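Local coordinates for protein ORF10 (Moritella marina, PDB 6RIW) that forms the ketosynthase-chain length factor part of a polyunsaturated fatty acid synthase subunit and probably condenses acyl units to lengthen the growing chain, at residues A[621-626]-A[922-927]; A[136-141]-A[153-158]. All coordinates share one frame; numbering follows the deposited sequence.

Interaction 1 (A[621-626]-A[922-927])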
ATOM      1  N   THR A 621       1.679 -33.852   2.813  1.00 16.74           N
ATOM      2  CA  THR A 621       1.718 -32.446   2.414  1.00 16.78           C
ATOM      3  C   THR A 621       0.635 -31.648   3.133  1.00 19.50           C
ATOM      4  O   THR A 621       0.896 -30.549   3.631  1.00 17.39           O
ATOM      5  CB  THR A 621       1.573 -32.329   0.896  1.00 18.22           C
ATOM      6  OG1 THR A 621       2.619 -33.090   0.260  1.00 17.49           O
ATOM      7  CG2 THR A 621       1.715 -30.883   0.464  1.00 19.20           C
ATOM      8  N   ASN A 622      -0.567 -32.206   3.244  1.00 16.82           N
ATOM      9  CA  ASN A 622      -1.663 -31.489   3.901  1.00 19.30           C
ATOM     10  C   ASN A 622      -1.389 -31.258   5.383  1.00 20.96           C
ATOM     11  O   ASN A 622      -1.763 -30.211   5.934  1.00 19.34           O
ATOM     12  CB  ASN A 622      -2.965 -32.263   3.719  1.00 20.31           C
ATOM     13  CG  ASN A 622      -3.542 -32.096   2.336  1.00 23.13           C
ATOM     14  OD1 ASN A 622      -3.199 -31.147   1.620  1.00 26.18           O
ATOM     15  ND2 ASN A 622      -4.415 -33.019   1.938  1.00 25.60           N
ATOM     16  N   ILE A 623      -0.744 -32.218   6.046  1.00 15.22           N
ATOM     17  CA  ILE A 623      -0.413 -32.055   7.460  1.00 18.13           C
ATOM     18  C   ILE A 623       0.562 -30.899   7.646  1.00 20.10           C
ATOM     19  O   ILE A 623       0.388 -30.055   8.533  1.00 19.91           O
ATOM     20  CB  ILE A 623       0.164 -33.356   8.037  1.00 19.18           C
ATOM     21  CG1 ILE A 623      -0.882 -34.478   8.042  1.00 18.27           C
ATOM     22  CG2 ILE A 623       0.696 -33.129   9.464  1.00 22.40           C
ATOM     23  CD1 ILE A 623      -0.223 -35.829   8.283  1.00 23.73           C
ATOM     24  N   ALA A 624       1.614 -30.865   6.826  1.00 16.03           N
ATOM     25  CA  ALA A 624       2.590 -29.774   6.895  1.00 14.82           C
ATOM     26  C   ALA A 624       1.947 -28.432   6.557  1.00 16.07           C
ATOM     27  O   ALA A 624       2.194 -27.436   7.247  1.00 17.72           O
ATOM     28  CB  ALA A 624       3.763 -30.059   5.950  1.00 14.96           C
ATOM     29  N   LYS A 625       1.132 -28.387   5.496  1.00 14.23           N
ATOM     30  CA  LYS A 625       0.473 -27.143   5.091  1.00 16.37           C
ATOM     31  C   LYS A 625      -0.386 -26.580   6.216  1.00 20.61           C
ATOM     32  O   LYS A 625      -0.353 -25.371   6.508  1.00 17.18           O
ATOM     33  CB  LYS A 625      -0.391 -27.392   3.857  1.00 16.46           C
ATOM     34  CG  LYS A 625       0.385 -27.510   2.537  1.00 16.80           C
ATOM     35  CD  LYS A 625      -0.620 -27.726   1.421  1.00 17.98           C
ATOM     36  CE  LYS A 625       0.022 -27.541   0.038  1.00 22.30           C
ATOM     37  NZ  LYS A 625      -0.902 -28.039  -1.025  1.00 25.90           N
ATOM     38  N   ASP A 626      -1.199 -27.440   6.840  1.00 19.20           N
ATOM     39  CA  ASP A 626      -2.100 -26.969   7.889  1.00 20.44           C
ATOM     40  C   ASP A 626      -1.342 -26.452   9.101  1.00 24.65           C
ATOM     41  O   ASP A 626      -1.874 -25.614   9.844  1.00 22.00           O
ATOM     42  CB  ASP A 626      -3.054 -28.086   8.295  1.00 21.18           C
ATOM     43  CG  ASP A 626      -4.111 -28.361   7.240  1.00 32.68           C
ATOM     44  OD1 ASP A 626      -4.215 -27.572   6.264  1.00 33.03           O
ATOM     45  OD2 ASP A 626      -4.836 -29.375   7.373  1.00 38.87           O
ATOM     46  N   VAL A 922       3.860 -32.377  14.626  1.00 19.91           N
ATOM     47  CA  VAL A 922       4.403 -33.476  15.427  1.00 19.62           C
ATOM     48  C   VAL A 922       3.298 -34.218  16.170  1.00 23.85           C
ATOM     49  O   VAL A 922       3.425 -35.419  16.427  1.00 23.45           O
ATOM     50  CB  VAL A 922       5.492 -33.006  16.420  1.00 20.93           C
ATOM     51  CG1 VAL A 922       6.698 -32.390  15.701  1.00 19.62           C
ATOM     52  CG2 VAL A 922       4.921 -32.075  17.452  1.00 27.61           C
ATOM     53  N   ASN A 923       2.204 -33.550  16.529  1.00 20.96           N
ATOM     54  CA  ASN A 923       1.123 -34.230  17.232  1.00 26.03           C
ATOM     55  C   ASN A 923      -0.053 -34.522  16.324  1.00 25.71           C
ATOM     56  O   ASN A 923      -1.167 -34.720  16.814  1.00 28.81           O
ATOM     57  CB  ASN A 923       0.652 -33.413  18.437  1.00 25.46           C
ATOM     58  CG  ASN A 923       1.748 -33.198  19.463  1.00 26.85           C
ATOM     59  OD1 ASN A 923       2.637 -34.039  19.634  1.00 32.55           O
ATOM     60  ND2 ASN A 923       1.700 -32.062  20.142  1.00 32.20           N
ATOM     61  N   SER A 924       0.168 -34.563  15.013  1.00 23.23           N
ATOM     62  CA  SER A 924      -0.932 -34.794  14.087  1.00 24.87           C
ATOM     63  C   SER A 924      -1.633 -36.101  14.420  1.00 30.27           C
ATOM     64  O   SER A 924      -0.987 -37.098  14.757  1.00 25.83           O
ATOM     65  CB  SER A 924      -0.429 -34.841  12.647  1.00 23.68           C
ATOM     66  OG  SER A 924      -1.403 -35.428  11.813  1.00 29.26           O
ATOM     67  N   ALA A 925      -2.962 -36.079  14.337  1.00 32.21           N
ATOM     68  CA  ALA A 925      -3.801 -37.243  14.592  1.00 39.46           C
ATOM     69  C   ALA A 925      -4.125 -38.024  13.316  1.00 40.84           C
ATOM     70  O   ALA A 925      -5.024 -38.871  13.331  1.00 42.93           O
ATOM     71  CB  ALA A 925      -5.093 -36.811  15.294  1.00 40.28           C
ATOM     72  N   SER A 926      -3.415 -37.751  12.223  1.00 35.45           N
ATOM     73  CA  SER A 926      -3.635 -38.461  10.969  1.00 38.65           C
ATOM     74  C   SER A 926      -3.392 -39.957  11.129  1.00 39.57           C
ATOM     75  O   SER A 926      -2.326 -40.384  11.587  1.00 36.45           O
ATOM     76  CB  SER A 926      -2.714 -37.902   9.881  1.00 34.32           C
ATOM     77  OG  SER A 926      -2.571 -38.835   8.822  1.00 39.00           O
ATOM     78  N   SER A 927      -4.382 -40.754  10.710  1.00 41.65           N
ATOM     79  CA  SER A 927      -4.271 -42.210  10.791  1.00 43.64           C
ATOM     80  C   SER A 927      -3.230 -42.758   9.817  1.00 44.80           C
ATOM     81  O   SER A 927      -2.428 -43.627  10.184  1.00 47.65           O
ATOM     82  CB  SER A 927      -5.635 -42.845  10.521  1.00 46.51           C
ATOM     83  OG  SER A 927      -6.290 -42.180   9.450  1.00 45.91           O
TER
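I623 of helix 614-628 packs against S924 and S926, which belong to an ST turn just after helix 917-922. The helix is part of the second ketosynthase-like unit, probably the chain length factor, with its thiolase-type fold. Both branches of I623 are used. CG1 stands anti to the carbonyl carbon (chi1 -65°), and the extended second torsion (chi2 166°) carries CD1 out to the loop. There CD1 meets S926 CB at 3.6 Å and S924 OG at 3.7 Å. The other branch, CG2, lies against the root of the serine, 3.8 Å from S924 CB. No hydrogen bond links the two segments, and the contact is a small one at the surface. L929 of helix 929-934 touches both I623 and S924. One turn earlier on the I623 helix, E619 OE2 hydrogen-bonds S926 OG, adding a polar tie beside the apolar one. With I623 cut back to an alanine, the CD1 and CG2 contacts go, which would probably open a gap between the helix and the two serines. The turn itself is closed by S926 N, which donates to S924 OG over 3.1 Å with an N-H...O angle of 164°.

Interaction 2 (A[136-141]-A[153-158])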
ATOM      1  N   LEU A 136      11.945 -18.876   7.815  1.00 11.53           N
ATOM      2  CA  LEU A 136      11.370 -18.978   9.158  1.00 10.95           C
ATOM      3  C   LEU A 136      10.404 -20.157   9.239  1.00 12.04           C
ATOM      4  O   LEU A 136      10.563 -21.050  10.075  1.00 14.24           O
ATOM      5  CB  LEU A 136      10.623 -17.696   9.525  1.00 12.09           C
ATOM      6  CG  LEU A 136      11.427 -16.399   9.648  1.00 13.15           C
ATOM      7  CD1 LEU A 136      10.483 -15.175   9.635  1.00 12.22           C
ATOM      8  CD2 LEU A 136      12.238 -16.467  10.932  1.00 13.54           C
ATOM      9  N   TYR A 137       9.377 -20.155   8.386  1.00 12.92           N
ATOM     10  CA  TYR A 137       8.349 -21.194   8.479  1.00 11.46           C
ATOM     11  C   TYR A 137       8.909 -22.547   8.084  1.00 11.68           C
ATOM     12  O   TYR A 137       8.535 -23.576   8.668  1.00 13.35           O
ATOM     13  CB  TYR A 137       7.156 -20.869   7.587  1.00 10.89           C
ATOM     14  CG  TYR A 137       6.904 -19.392   7.433  1.00 14.73           C
ATOM     15  CD1 TYR A 137       6.720 -18.592   8.566  1.00 10.70           C
ATOM     16  CD2 TYR A 137       6.842 -18.800   6.158  1.00 12.62           C
ATOM     17  CE1 TYR A 137       6.515 -17.229   8.448  1.00 13.71           C
ATOM     18  CE2 TYR A 137       6.621 -17.441   6.015  1.00 13.87           C
ATOM     19  CZ  TYR A 137       6.442 -16.664   7.165  1.00 15.21           C
ATOM     20  OH  TYR A 137       6.237 -15.310   7.046  1.00 14.22           O
ATOM     21  N   HIS A 138       9.772 -22.574   7.072  1.00 10.14           N
ATOM     22  CA  HIS A 138      10.164 -23.858   6.496  1.00 11.30           C
ATOM     23  C   HIS A 138      11.240 -24.550   7.318  1.00 12.49           C
ATOM     24  O   HIS A 138      11.285 -25.785   7.344  1.00 11.35           O
ATOM     25  CB  HIS A 138      10.571 -23.652   5.023  1.00 11.13           C
ATOM     26  CG  HIS A 138       9.416 -23.230   4.164  1.00 14.04           C
ATOM     27  ND1 HIS A 138       9.560 -22.495   3.003  1.00 13.66           N
ATOM     28  CD2 HIS A 138       8.083 -23.426   4.323  1.00 11.96           C
ATOM     29  CE1 HIS A 138       8.363 -22.279   2.475  1.00 15.76           C
ATOM     30  NE2 HIS A 138       7.452 -22.832   3.261  1.00 14.73           N
ATOM     31  N   GLN A 139      12.053 -23.802   8.069  1.00 12.71           N
ATOM     32  CA  GLN A 139      12.919 -24.472   9.033  1.00 13.12           C
ATOM     33  C   GLN A 139      12.088 -25.183  10.088  1.00 14.25           C
ATOM     34  O   GLN A 139      12.414 -26.305  10.500  1.00 14.14           O
ATOM     35  CB  GLN A 139      13.880 -23.478   9.704  1.00 15.03           C
ATOM     36  CG  GLN A 139      14.884 -24.169  10.685  1.00 15.59           C
ATOM     37  CD  GLN A 139      15.935 -25.006   9.956  1.00 19.23           C
ATOM     38  OE1 GLN A 139      16.376 -26.061  10.444  1.00 24.87           O
ATOM     39  NE2 GLN A 139      16.332 -24.546   8.780  1.00 20.09           N
ATOM     40  N   VAL A 140      11.018 -24.533  10.559  1.00 13.84           N
ATOM     41  CA  VAL A 140      10.184 -25.161  11.577  1.00 14.12           C
ATOM     42  C   VAL A 140       9.481 -26.386  10.998  1.00 13.70           C
ATOM     43  O   VAL A 140       9.447 -27.441  11.637  1.00 13.90           O
ATOM     44  CB  VAL A 140       9.181 -24.152  12.169  1.00 14.88           C
ATOM     45  CG1 VAL A 140       8.297 -24.837  13.226  1.00 16.14           C
ATOM     46  CG2 VAL A 140       9.919 -22.973  12.790  1.00 15.22           C
ATOM     47  N   VAL A 141       8.951 -26.283   9.773  1.00 12.40           N
ATOM     48  CA  VAL A 141       8.346 -27.454   9.121  1.00 13.34           C
ATOM     49  C   VAL A 141       9.373 -28.563   8.968  1.00 14.89           C
ATOM     50  O   VAL A 141       9.105 -29.727   9.289  1.00 14.71           O
ATOM     51  CB  VAL A 141       7.736 -27.082   7.757  1.00 13.92           C
ATOM     52  CG1 VAL A 141       7.310 -28.375   6.978  1.00 12.90           C
ATOM     53  CG2 VAL A 141       6.525 -26.160   7.909  1.00 15.65           C
ATOM     54  N   PHE A 153      15.487 -36.559   7.485  1.00 16.25           N
ATOM     55  CA  PHE A 153      14.597 -35.864   6.568  1.00 16.17           C
ATOM     56  C   PHE A 153      15.090 -34.436   6.339  1.00 14.39           C
ATOM     57  O   PHE A 153      15.554 -33.770   7.269  1.00 16.84           O
ATOM     58  CB  PHE A 153      13.167 -35.827   7.106  1.00 15.60           C
ATOM     59  CG  PHE A 153      12.238 -35.050   6.224  1.00 16.03           C
ATOM     60  CD1 PHE A 153      11.589 -35.671   5.171  1.00 21.01           C
ATOM     61  CD2 PHE A 153      12.053 -33.686   6.406  1.00 17.04           C
ATOM     62  CE1 PHE A 153      10.756 -34.956   4.330  1.00 19.18           C
ATOM     63  CE2 PHE A 153      11.218 -32.971   5.553  1.00 17.61           C
ATOM     64  CZ  PHE A 153      10.573 -33.612   4.525  1.00 17.73           C
ATOM     65  N   GLN A 154      14.992 -33.968   5.095  1.00 12.28           N
ATOM     66  CA  GLN A 154      15.365 -32.600   4.746  1.00 15.44           C
ATOM     67  C   GLN A 154      14.306 -32.002   3.840  1.00 13.31           C
ATOM     68  O   GLN A 154      13.986 -32.570   2.795  1.00 15.42           O
ATOM     69  CB  GLN A 154      16.707 -32.535   4.015  1.00 15.44           C
ATOM     70  CG  GLN A 154      17.929 -32.818   4.830  1.00 17.11           C
ATOM     71  CD  GLN A 154      19.144 -32.728   3.942  1.00 20.77           C
ATOM     72  OE1 GLN A 154      19.264 -33.469   2.970  1.00 22.98           O
ATOM     73  NE2 GLN A 154      20.023 -31.796   4.236  1.00 22.46           N
ATOM     74  N   LEU A 155      13.765 -30.858   4.233  1.00 14.40           N
ATOM     75  CA  LEU A 155      12.880 -30.120   3.348  1.00 13.33           C
ATOM     76  C   LEU A 155      13.691 -29.335   2.322  1.00 13.23           C
ATOM     77  O   LEU A 155      14.769 -28.811   2.628  1.00 14.85           O
ATOM     78  CB  LEU A 155      12.006 -29.171   4.169  1.00 12.33           C
ATOM     79  CG  LEU A 155      10.899 -28.415   3.436  1.00 14.11           C
ATOM     80  CD1 LEU A 155       9.847 -29.368   2.921  1.00 13.34           C
ATOM     81  CD2 LEU A 155      10.287 -27.432   4.447  1.00 12.36           C
ATOM     82  N   THR A 156      13.168 -29.241   1.105  1.00 14.55           N
ATOM     83  CA  THR A 156      13.832 -28.429   0.092  1.00 14.19           C
ATOM     84  C   THR A 156      13.406 -26.964   0.212  1.00 14.77           C
ATOM     85  O   THR A 156      12.305 -26.654   0.677  1.00 14.52           O
ATOM     86  CB  THR A 156      13.541 -28.952  -1.318  1.00 16.16           C
ATOM     87  OG1 THR A 156      12.140 -28.870  -1.589  1.00 19.08           O
ATOM     88  CG2 THR A 156      14.001 -30.416  -1.459  1.00 15.72           C
ATOM     89  N   HIS A 157      14.301 -26.060  -0.198  1.00 12.75           N
ATOM     90  CA  HIS A 157      13.960 -24.637  -0.234  1.00 15.09           C
ATOM     91  C   HIS A 157      12.817 -24.367  -1.227  1.00 15.38           C
ATOM     92  O   HIS A 157      12.662 -25.053  -2.243  1.00 12.44           O
ATOM     93  CB  HIS A 157      15.216 -23.814  -0.580  1.00 14.69           C
ATOM     94  CG  HIS A 157      15.187 -22.402  -0.077  1.00 17.08           C
ATOM     95  ND1 HIS A 157      15.477 -22.068   1.226  1.00 17.91           N
ATOM     96  CD2 HIS A 157      14.917 -21.238  -0.710  1.00 18.10           C
ATOM     97  CE1 HIS A 157      15.387 -20.761   1.377  1.00 18.18           C
ATOM     98  NE2 HIS A 157      15.047 -20.233   0.216  1.00 15.72           N
ATOM     99  N   TYR A 158      12.003 -23.340  -0.937  1.00 12.93           N
ATOM    100  CA  TYR A 158      10.781 -23.128  -1.720  1.00 12.34           C
ATOM    101  C   TYR A 158      11.059 -22.755  -3.178  1.00 15.09           C
ATOM    102  O   TYR A 158      10.264 -23.094  -4.060  1.00 15.29           O
ATOM    103  CB  TYR A 158       9.905 -22.063  -1.042  1.00 13.19           C
ATOM    104  CG  TYR A 158      10.341 -20.637  -1.312  1.00 14.33           C
ATOM    105  CD1 TYR A 158      11.454 -20.100  -0.682  1.00 11.90           C
ATOM    106  CD2 TYR A 158       9.628 -19.836  -2.209  1.00 14.40           C
ATOM    107  CE1 TYR A 158      11.859 -18.765  -0.946  1.00 14.33           C
ATOM    108  CE2 TYR A 158      10.017 -18.511  -2.484  1.00 15.18           C
ATOM    109  CZ  TYR A 158      11.127 -17.993  -1.856  1.00 12.50           C
ATOM    110  OH  TYR A 158      11.501 -16.694  -2.150  1.00 13.09           O
TER
HETATM  111  O   HOH W   1      12.047 -22.429   1.851  1.00 15.29           O
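A water bridges H138 and Y158: its oxygen lies 2.7 Å from H138 ND1 and accepts a hydrogen bond from Y158 N at 2.9 Å. The same oxygen sits over one face of the H157 ring, 3.5 Å above the plane and displaced toward the rim. H138 NE2 is bonded to the carbonyl oxygen of G593, so bonds at both ring nitrogens hold the imidazole's rotation. Its CE1 comes within 3.8 Å of Y158 CB, and the two side chains cross at about a right angle. Within the first ketosynthase unit, of thiolase-type fold, this contact joins helix 129-148 to the loop that leads from it toward helix 174-183, folding the chain back along the helix it has just left. L155 holds CG anti to its backbone N (chi1 -173°), and CD2 is the branch that touches the helix. This methyl rests on the backbone carbonyl, 3.5 Å from H138 O. Its apolar neighbours are H138 CB at 3.8 Å and V141 CG1 at 4.0 Å, the latter standing anti to the valine's backbone N (chi1 171°). The backbone at L155 is fastened to the same helix, its N bonding to D142 OD2. Beyond the loop, L155 packs on I601 and Y158 on Q600, both from helix 597-608 of the second ketosynthase-like unit.

The two contacts lie about 15 Å apart, centre to centre, and meet where A624 CB of segment 621-626 packs on V141 CG1 of segment 136-141, at 4.1 Å. Helix 129-148 is thus shared ground: V141 serves interaction 2 while also backing the helix of interaction 1, and V922 rests on A144 and A147 further along it. Helix 597-608 also touches both, with I601 meeting T621 and L155. Interaction 2 is buried and local in sequence, and combines methyl packing with a water bridge. Interaction 1 lies at the surface, joins parts nearly 300 residues apart, and relies on a single isoleucine against serines.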